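Local coordinates for protein putative transcriptional regulator (Streptomyces coelicolor A3, PDB 2PQQ) that probably binds cAMP through this N-terminal domain and, as a CRP-type transcription factor, probably regulates genes through a DNA-binding domain absent from this construct, at residues D17-A22 against N116-V121; N10-A15 against R127-R132; K58-S63 against T92-A97. One frame throughout, in Å; residues are numbered along the deposited sequence.

Overall arrangement
Along the chain the three pairings sit one within another: contact 2 joins the outermost segments, contact 1 starts and ends just inside it, and contact 3 lies innermost. Contacts 1 and 2, their centres about 14 Å apart, both bring the N-terminal region against helix 120-139, contact 2 through the loop 10-15 and contact 1 at the start of helix 18-27; both also touch the second subunit. Contact 3 is on the other side of the chain's centre, about 32 Å between centres from contact 1 and about 25 Å from contact 2, where strands 57-62 and 94-97 pair in the four-stranded sheet. The strands of contact 3 thus lie well away from the part of the chain, around helix 120-139, that meets the second subunit.

Contact 1: residues D17-A22 against N116-V121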
loop_
_atom_site.group_PDB
_atom_site.type_symbol
_atom_site.label_atom_id
_atom_site.label_comp_id
_atom_site.label_asym_id
_atom_site.label_seq_id
_atom_site.Cartn_x
_atom_site.Cartn_y
_atom_site.Cartn_z
ATOM N N ASP A 17 -9.834 8.428 26.813
ATOM C CA ASP A 17 -10.285 9.466 27.745
ATOM C C ASP A 17 -9.201 9.760 28.795
ATOM O O ASP A 17 -8.143 9.108 28.800
ATOM C CB ASP A 17 -11.671 9.154 28.372
ATOM C CG ASP A 17 -11.685 7.889 29.235
ATOM O OD1 ASP A 17 -10.625 7.474 29.762
ATOM O OD2 ASP A 17 -12.794 7.311 29.398
ATOM N N ASP A 18 -9.456 10.745 29.656
ATOM C CA ASP A 18 -8.490 11.153 30.677
ATOM C C ASP A 18 -8.185 10.018 31.667
ATOM O O ASP A 18 -7.028 9.841 32.077
ATOM C CB ASP A 18 -8.966 12.412 31.415
ATOM C CG ASP A 18 -8.931 13.674 30.539
ATOM O OD1 ASP A 18 -8.461 13.611 29.373
ATOM O OD2 ASP A 18 -9.366 14.742 31.027
ATOM N N GLU A 19 -9.203 9.238 32.034
ATOM C CA GLU A 19 -8.989 8.143 32.981
ATOM C C GLU A 19 -8.139 7.049 32.350
ATOM O O GLU A 19 -7.215 6.552 32.986
ATOM C CB GLU A 19 -10.301 7.564 33.562
ATOM C CG GLU A 19 -10.183 6.056 33.935
ATOM C CD GLU A 19 -11.063 5.573 35.097
ATOM O OE1 GLU A 19 -11.725 4.515 34.923
ATOM O OE2 GLU A 19 -11.082 6.209 36.190
ATOM N N GLN A 20 -8.445 6.675 31.106
ATOM C CA GLN A 20 -7.690 5.631 30.417
ATOM C C GLN A 20 -6.244 6.077 30.198
ATOM O O GLN A 20 -5.321 5.280 30.346
ATOM C CB GLN A 20 -8.357 5.221 29.102
ATOM C CG GLN A 20 -9.743 4.572 29.266
ATOM C CD GLN A 20 -10.596 4.674 28.015
ATOM O OE1 GLN A 20 -10.408 5.568 27.164
ATOM N NE2 GLN A 20 -11.549 3.762 27.895
ATOM N N SER A 21 -6.059 7.348 29.869
ATOM C CA SER A 21 -4.728 7.940 29.705
ATOM C C SER A 21 -3.937 7.902 31.029
ATOM O O SER A 21 -2.722 7.705 31.021
ATOM C CB SER A 21 -4.847 9.387 29.231
ATOM O OG SER A 21 -5.520 9.474 27.980
ATOM N N ALA A 22 -4.625 8.126 32.153
ATOM C CA ALA A 22 -3.992 8.001 33.465
ATOM C C ALA A 22 -3.510 6.553 33.738
ATOM O O ALA A 22 -2.389 6.348 34.231
ATOM C CB ALA A 22 -4.941 8.506 34.562
ATOM N N ASN A 116 -7.521 -5.977 32.250
ATOM C CA ASN A 116 -8.227 -6.534 33.412
ATOM C C ASN A 116 -8.802 -5.475 34.342
ATOM O O ASN A 116 -9.854 -5.668 34.921
ATOM C CB ASN A 116 -7.298 -7.446 34.218
ATOM C CG ASN A 116 -6.957 -8.732 33.484
ATOM O OD1 ASN A 116 -6.389 -9.670 34.061
ATOM N ND2 ASN A 116 -7.282 -8.775 32.198
ATOM N N VAL A 117 -8.093 -4.366 34.493
ATOM C CA VAL A 117 -8.559 -3.249 35.314
ATOM C C VAL A 117 -9.634 -2.426 34.582
ATOM O O VAL A 117 -10.553 -1.875 35.206
ATOM C CB VAL A 117 -7.345 -2.359 35.710
ATOM C CG1 VAL A 117 -7.764 -0.977 36.130
ATOM C CG2 VAL A 117 -6.530 -3.051 36.804
ATOM N N ARG A 118 -9.504 -2.346 33.258
ATOM C CA ARG A 118 -10.318 -1.428 32.451
ATOM C C ARG A 118 -10.654 -2.078 31.104
ATOM O O ARG A 118 -10.009 -1.814 30.078
ATOM C CB ARG A 118 -9.582 -0.107 32.269
ATOM C CG ARG A 118 -10.385 1.043 31.584
ATOM C CD ARG A 118 -11.708 1.360 32.250
ATOM N NE ARG A 118 -11.630 1.364 33.711
ATOM C CZ ARG A 118 -12.618 0.957 34.514
ATOM N NH1 ARG A 118 -13.756 0.487 34.002
ATOM N NH2 ARG A 118 -12.462 1.005 35.834
ATOM N N PRO A 119 -11.691 -2.917 31.108
ATOM C CA PRO A 119 -12.025 -3.783 29.979
ATOM C C PRO A 119 -12.420 -3.020 28.710
ATOM O O PRO A 119 -12.292 -3.569 27.612
ATOM C CB PRO A 119 -13.211 -4.604 30.503
ATOM C CG PRO A 119 -13.229 -4.391 31.979
ATOM C CD PRO A 119 -12.675 -3.033 32.198
ATOM N N GLU A 120 -12.901 -1.781 28.867
ATOM C CA GLU A 120 -13.255 -0.917 27.733
ATOM C C GLU A 120 -12.064 -0.574 26.843
ATOM O O GLU A 120 -12.238 -0.187 25.681
ATOM C CB GLU A 120 -13.886 0.399 28.217
ATOM C CG GLU A 120 -15.295 0.263 28.753
ATOM C CD GLU A 120 -16.054 1.588 28.768
ATOM O OE1 GLU A 120 -16.660 1.915 29.816
ATOM O OE2 GLU A 120 -16.059 2.294 27.725
ATOM N N VAL A 121 -10.862 -0.680 27.409
ATOM C CA VAL A 121 -9.632 -0.368 26.706
ATOM C C VAL A 121 -9.421 -1.338 25.547
ATOM O O VAL A 121 -8.925 -0.920 24.517
ATOM C CB VAL A 121 -8.407 -0.332 27.658
ATOM C CG1 VAL A 121 -7.067 -0.313 26.890
ATOM C CG2 VAL A 121 -8.476 0.889 28.570
#
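Glu19 reaches across to Arg118, placing OE1 3.4 Å from NE. The oxygen sits over one face of the guanidinium, well out of its plane, so no N-H points at it and the attraction is purely one of charge. The two side chains cross at about a right angle. Arg118 gets there by folding: its chain bends at chi2 and chi3 (54° and 42°), which turns the guanidinium back toward helix 18-27, where NE also forms a salt bridge with Glu23.

Deeper in, Gln20 carries the apolar part of the contact. Its CG lies 4.0 Å from Val121 CG2, the two side chains running past each other in opposite directions, while NE2 comes to 4.1 Å from Glu120 CB. Val121 is backed by Trp114 and Leu115 of helix 111-117.

What positions Gln20 is a pair of reciprocal bonds with Asp17. Gln20 N donates to Asp17 OD1 at 2.7 Å, and Asp17 N donates to Gln20 OE1 at 2.9 Å; with its oxygen gripped, the amide is left with NE2 toward Glu120. One turn on, Ser21 OG donates to Asp17 O and also bonds to Arg8. Pro119 and Glu120 also pack on the second subunit, another copy of this protein. Asp17 and Gln20 together make a classic capping box at the N-terminus of helix 18-27.

Contact 2: residues N10-A15 against R127-R132; sequences NPLFAA and RAVARR
Apolar contact comes first: Leu12 CD1 lies 4.0 Å from Val129 CG2 and 4.1 Å from Ala128 CB, with the leucine and valine side by side and pointing the same way. Leu12 has CG anti to its own N (chi1 -178°), and this swings the methyl toward the helix. Phe86, Leu49 and Leu125 pack round the same leucine. Ala128, small enough to let the loop in close, brings its CB within 3.4 Å of Leu12 O.

Within the loop Asn10 OD1 accepts from Leu12 N, an Asx turn, and from Phe13 N, which extends it to an Asx motif, both at 2.9 Å and both from the same face of the amide plane. The loop so folded packs on helix 120-139, the long helix that follows the beta-rich part of the cyclic nucleotide-binding domain and, in CRP-type proteins, forms the dimer interface; here Val129 meets Val129 of the second subunit.

The charged component is Arg132. Pro11 CB sits over one face of its guanidinium, 3.5 Å from NE, a nitrogen buried here without a hydrogen-bond partner in the model. NH1, 4.1 Å from Leu12 CB, finds its charge partner in Glu82 by a salt bridge.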
loop_
_atom_site.group_PDB
_atom_site.type_symbol
_atom_site.label_atom_id
_atom_site.label_comp_id
_atom_site.label_asym_id
_atom_site.label_seq_id
_atom_site.Cartn_x
_atom_site.Cartn_y
_atom_site.Cartn_z
ATOM N N ASN A 10 -0.954 10.534 18.675
ATOM C CA ASN A 10 -0.616 9.360 17.887
ATOM C C ASN A 10 -1.896 8.572 17.575
ATOM O O ASN A 10 -2.874 8.664 18.321
ATOM C CB ASN A 10 0.387 8.500 18.653
ATOM C CG ASN A 10 -0.223 7.842 19.893
ATOM O OD1 ASN A 10 -0.871 6.803 19.788
ATOM N ND2 ASN A 10 0.026 8.420 21.078
ATOM N N PRO A 11 -1.899 7.801 16.476
ATOM C CA PRO A 11 -3.063 7.056 15.990
ATOM C C PRO A 11 -3.517 5.881 16.877
ATOM O O PRO A 11 -4.560 5.276 16.606
ATOM C CB PRO A 11 -2.577 6.503 14.639
ATOM C CG PRO A 11 -1.409 7.385 14.264
ATOM C CD PRO A 11 -0.748 7.628 15.579
ATOM N N LEU A 12 -2.759 5.542 17.906
ATOM C CA LEU A 12 -3.156 4.413 18.744
ATOM C C LEU A 12 -3.972 4.860 19.941
ATOM O O LEU A 12 -5.035 4.280 20.218
ATOM C CB LEU A 12 -1.946 3.603 19.237
ATOM C CG LEU A 12 -2.291 2.374 20.088
ATOM C CD1 LEU A 12 -3.328 1.440 19.404
ATOM C CD2 LEU A 12 -1.004 1.570 20.486
ATOM N N PHE A 13 -3.466 5.879 20.651
ATOM C CA PHE A 13 -4.050 6.297 21.939
ATOM C C PHE A 13 -4.839 7.602 21.838
ATOM O O PHE A 13 -5.244 8.160 22.861
ATOM C CB PHE A 13 -2.963 6.460 22.996
ATOM C CG PHE A 13 -2.191 5.210 23.285
ATOM C CD1 PHE A 13 -2.845 4.007 23.579
ATOM C CD2 PHE A 13 -0.799 5.241 23.307
ATOM C CE1 PHE A 13 -2.109 2.857 23.885
ATOM C CE2 PHE A 13 -0.070 4.112 23.618
ATOM C CZ PHE A 13 -0.711 2.908 23.898
ATOM N N ALA A 14 -5.048 8.083 20.610
ATOM C CA ALA A 14 -5.664 9.390 20.389
ATOM C C ALA A 14 -7.049 9.514 21.017
ATOM O O ALA A 14 -7.420 10.592 21.482
ATOM C CB ALA A 14 -5.719 9.739 18.882
ATOM N N ALA A 15 -7.808 8.417 21.050
ATOM C CA ALA A 15 -9.210 8.491 21.494
ATOM C C ALA A 15 -9.417 8.181 22.975
ATOM O O ALA A 15 -10.542 8.245 23.475
ATOM C CB ALA A 15 -10.103 7.601 20.634
ATOM N N ARG A 127 -10.549 -0.901 18.140
ATOM C CA ARG A 127 -11.070 0.161 17.275
ATOM C C ARG A 127 -9.952 0.890 16.561
ATOM O O ARG A 127 -9.971 0.983 15.350
ATOM C CB ARG A 127 -11.912 1.167 18.072
ATOM C CG ARG A 127 -12.543 2.272 17.230
ATOM C CD ARG A 127 -13.523 3.144 18.033
ATOM N NE ARG A 127 -14.919 2.788 17.766
ATOM C CZ ARG A 127 -15.670 2.026 18.554
ATOM N NH1 ARG A 127 -15.171 1.537 19.686
ATOM N NH2 ARG A 127 -16.925 1.758 18.219
ATOM N N ALA A 128 -8.975 1.387 17.315
ATOM C CA ALA A 128 -7.885 2.198 16.772
ATOM C C ALA A 128 -7.092 1.446 15.713
ATOM O O ALA A 128 -6.875 1.955 14.621
ATOM C CB ALA A 128 -6.964 2.651 17.898
ATOM N N VAL A 129 -6.671 0.223 16.036
ATOM C CA VAL A 129 -5.919 -0.607 15.093
ATOM C C VAL A 129 -6.761 -0.965 13.855
ATOM O O VAL A 129 -6.268 -0.883 12.718
ATOM C CB VAL A 129 -5.318 -1.867 15.801
ATOM C CG1 VAL A 129 -4.622 -2.762 14.801
ATOM C CG2 VAL A 129 -4.325 -1.442 16.865
ATOM N N ALA A 130 -8.031 -1.328 14.064
ATOM C CA ALA A 130 -8.936 -1.657 12.944
ATOM C C ALA A 130 -9.110 -0.483 11.996
ATOM O O ALA A 130 -9.208 -0.670 10.774
ATOM C CB ALA A 130 -10.299 -2.102 13.446
ATOM N N ARG A 131 -9.173 0.719 12.570
ATOM C CA ARG A 131 -9.370 1.953 11.799
ATOM C C ARG A 131 -8.247 2.148 10.783
ATOM O O ARG A 131 -8.487 2.343 9.587
ATOM C CB ARG A 131 -9.475 3.142 12.746
ATOM C CG ARG A 131 -9.787 4.476 12.088
ATOM C CD ARG A 131 -10.830 5.238 12.896
ATOM N NE ARG A 131 -12.142 5.151 12.262
ATOM C CZ ARG A 131 -13.305 5.056 12.908
ATOM N NH1 ARG A 131 -13.349 5.004 14.239
ATOM N NH2 ARG A 131 -14.433 4.984 12.204
ATOM N N ARG A 132 -7.016 2.066 11.259
ATOM C CA ARG A 132 -5.860 2.215 10.399
ATOM C C ARG A 132 -5.723 1.136 9.333
ATOM O O ARG A 132 -5.393 1.426 8.182
ATOM C CB ARG A 132 -4.622 2.265 11.253
ATOM C CG ARG A 132 -4.187 3.673 11.495
ATOM C CD ARG A 132 -2.820 3.669 12.044
ATOM N NE ARG A 132 -2.880 3.215 13.416
ATOM C CZ ARG A 132 -1.840 2.782 14.109
ATOM N NH1 ARG A 132 -2.028 2.398 15.359
ATOM N NH2 ARG A 132 -0.630 2.734 13.553
#

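Contact 3: residues K58-S63 against T92-A97; sequences KLHRTS and TATGTA
His60 and Thr94 face each other as a hydrogen-bonded pair of antiparallel strands in the four-stranded sheet of the cyclic nucleotide-binding domain, a member of the cupin clan of beta-barrel folds. Their backbones bond both ways: Thr94 N gives to His60 O at 2.7 Å, and His60 N to Thr94 O. Lys58 and Thr96 repeat the pattern, again with both amides and both carbonyls used. Between these pairs Leu59 and Gly95 form a non-hydrogen-bonded pair, where Gly95 CA comes close enough to Lys58 O for a CA-H...O contact, and Leu59 CD2 rests 3.8 Å from Gly95 CA. The amides and carbonyls of these two residues are turned outward, Leu59 bonding to strand 68-74 and Gly95 to strand 38-40.

Both ring nitrogens of His60 are engaged. NE2 shares a hydrogen bond with Thr96 OG1 at 2.8 Å, nearly straight at 167° and met at the ring edge, with either atom a possible donor; ND1 bonds to Glu68. CG stands between the backbone N and carbonyl carbon (chi1 51°), which folds the imidazole back over the neighbouring strand. Thr94 CB then lies 4.0 Å from the ring centroid, a CH-pi contact over the face. The hydroxyl of Thr94 is occupied elsewhere, bonded to Glu42 N.

Just before strand 94-97 begins, the side chain of Arg61 takes over from the backbone. It runs alongside Thr92, bends at chi3, and brings the carbonyl of Thr92 to the guanidinium edge. Thr92 O lies close to the guanidinium plane and accepts from Arg61 NE at 2.6 Å, with a weak second bond from NH2 at 3.3 Å.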
loop_
_atom_site.group_PDB
_atom_site.type_symbol
_atom_site.label_atom_id
_atom_site.label_comp_id
_atom_site.label_asym_id
_atom_site.label_seq_id
_atom_site.Cartn_x
_atom_site.Cartn_y
_atom_site.Cartn_z
ATOM N N LYS A 58 17.333 8.487 16.455
ATOM C CA LYS A 58 17.452 8.134 15.044
ATOM C C LYS A 58 17.239 6.629 14.870
ATOM O O LYS A 58 17.898 5.835 15.531
ATOM C CB LYS A 58 18.838 8.519 14.506
ATOM C CG LYS A 58 19.097 8.085 13.080
ATOM C CD LYS A 58 20.590 8.029 12.822
ATOM C CE LYS A 58 20.897 7.147 11.636
ATOM N NZ LYS A 58 21.148 7.888 10.374
ATOM N N LEU A 59 16.314 6.249 13.999
ATOM C CA LEU A 59 16.135 4.846 13.647
ATOM C C LEU A 59 16.923 4.542 12.366
ATOM O O LEU A 59 16.895 5.343 11.430
ATOM C CB LEU A 59 14.648 4.505 13.487
ATOM C CG LEU A 59 13.757 4.512 14.738
ATOM C CD1 LEU A 59 12.306 4.378 14.350
ATOM C CD2 LEU A 59 14.144 3.385 15.671
ATOM N N HIS A 60 17.673 3.432 12.357
ATOM C CA HIS A 60 18.488 3.039 11.182
ATOM C C HIS A 60 18.607 1.512 10.988
ATOM O O HIS A 60 18.451 0.732 11.934
ATOM C CB HIS A 60 19.875 3.707 11.195
ATOM C CG HIS A 60 20.614 3.544 12.485
ATOM N ND1 HIS A 60 21.541 2.545 12.694
ATOM C CD2 HIS A 60 20.536 4.234 13.649
ATOM C CE1 HIS A 60 22.015 2.636 13.922
ATOM N NE2 HIS A 60 21.412 3.643 14.528
ATOM N N ARG A 61 18.922 1.113 9.753
ATOM C CA ARG A 61 18.903 -0.282 9.319
ATOM C C ARG A 61 20.166 -0.572 8.491
ATOM O O ARG A 61 20.652 0.299 7.758
ATOM C CB ARG A 61 17.624 -0.530 8.509
ATOM C CG ARG A 61 17.369 -1.968 8.064
ATOM C CD ARG A 61 15.945 -2.126 7.506
ATOM N NE ARG A 61 14.922 -1.788 8.498
ATOM C CZ ARG A 61 13.725 -1.272 8.218
ATOM N NH1 ARG A 61 13.379 -1.018 6.963
ATOM N NH2 ARG A 61 12.879 -0.990 9.201
ATOM N N THR A 62 20.708 -1.782 8.626
ATOM C CA THR A 62 21.981 -2.113 8.007
ATOM C C THR A 62 21.807 -2.407 6.522
ATOM O O THR A 62 21.042 -3.296 6.145
ATOM C CB THR A 62 22.672 -3.301 8.704
ATOM O OG1 THR A 62 22.695 -3.077 10.118
ATOM C CG2 THR A 62 24.114 -3.480 8.185
ATOM N N SER A 63 22.533 -1.654 5.695
ATOM C CA SER A 63 22.477 -1.779 4.237
ATOM C C SER A 63 23.081 -3.093 3.743
ATOM O O SER A 63 23.974 -3.642 4.399
ATOM C CB SER A 63 23.212 -0.602 3.582
ATOM O OG SER A 63 22.520 0.610 3.821
ATOM N N THR A 92 13.205 -4.267 13.541
ATOM C CA THR A 92 13.561 -4.109 12.127
ATOM C C THR A 92 14.545 -2.945 11.963
ATOM O O THR A 92 15.101 -2.741 10.886
ATOM C CB THR A 92 12.303 -3.850 11.267
ATOM O OG1 THR A 92 11.567 -2.766 11.836
ATOM C CG2 THR A 92 11.400 -5.066 11.232
ATOM N N ALA A 93 14.776 -2.212 13.046
ATOM C CA ALA A 93 15.741 -1.116 13.056
ATOM C C ALA A 93 16.527 -0.990 14.374
ATOM O O ALA A 93 16.121 -1.526 15.408
ATOM C CB ALA A 93 15.034 0.199 12.741
ATOM N N THR A 94 17.663 -0.283 14.315
ATOM C CA THR A 94 18.392 0.139 15.507
ATOM C C THR A 94 17.984 1.575 15.849
ATOM O O THR A 94 17.841 2.405 14.970
ATOM C CB THR A 94 19.923 0.042 15.286
ATOM O OG1 THR A 94 20.262 -1.329 15.057
ATOM C CG2 THR A 94 20.697 0.545 16.513
ATOM N N GLY A 95 17.756 1.839 17.130
ATOM C CA GLY A 95 17.402 3.161 17.582
ATOM C C GLY A 95 18.573 3.670 18.378
ATOM O O GLY A 95 18.996 3.031 19.332
ATOM N N THR A 96 19.109 4.806 17.948
ATOM C CA THR A 96 20.273 5.416 18.569
ATOM C C THR A 96 19.936 6.835 19.054
ATOM O O THR A 96 19.408 7.641 18.314
ATOM C CB THR A 96 21.451 5.419 17.590
ATOM O OG1 THR A 96 21.750 4.061 17.243
ATOM C CG2 THR A 96 22.695 6.072 18.193
ATOM N N ALA A 97 20.221 7.100 20.318
ATOM C CA ALA A 97 19.959 8.394 20.919
ATOM C C ALA A 97 20.899 9.423 20.283
ATOM O O ALA A 97 22.123 9.240 20.252
ATOM C CB ALA A 97 20.171 8.335 22.440
#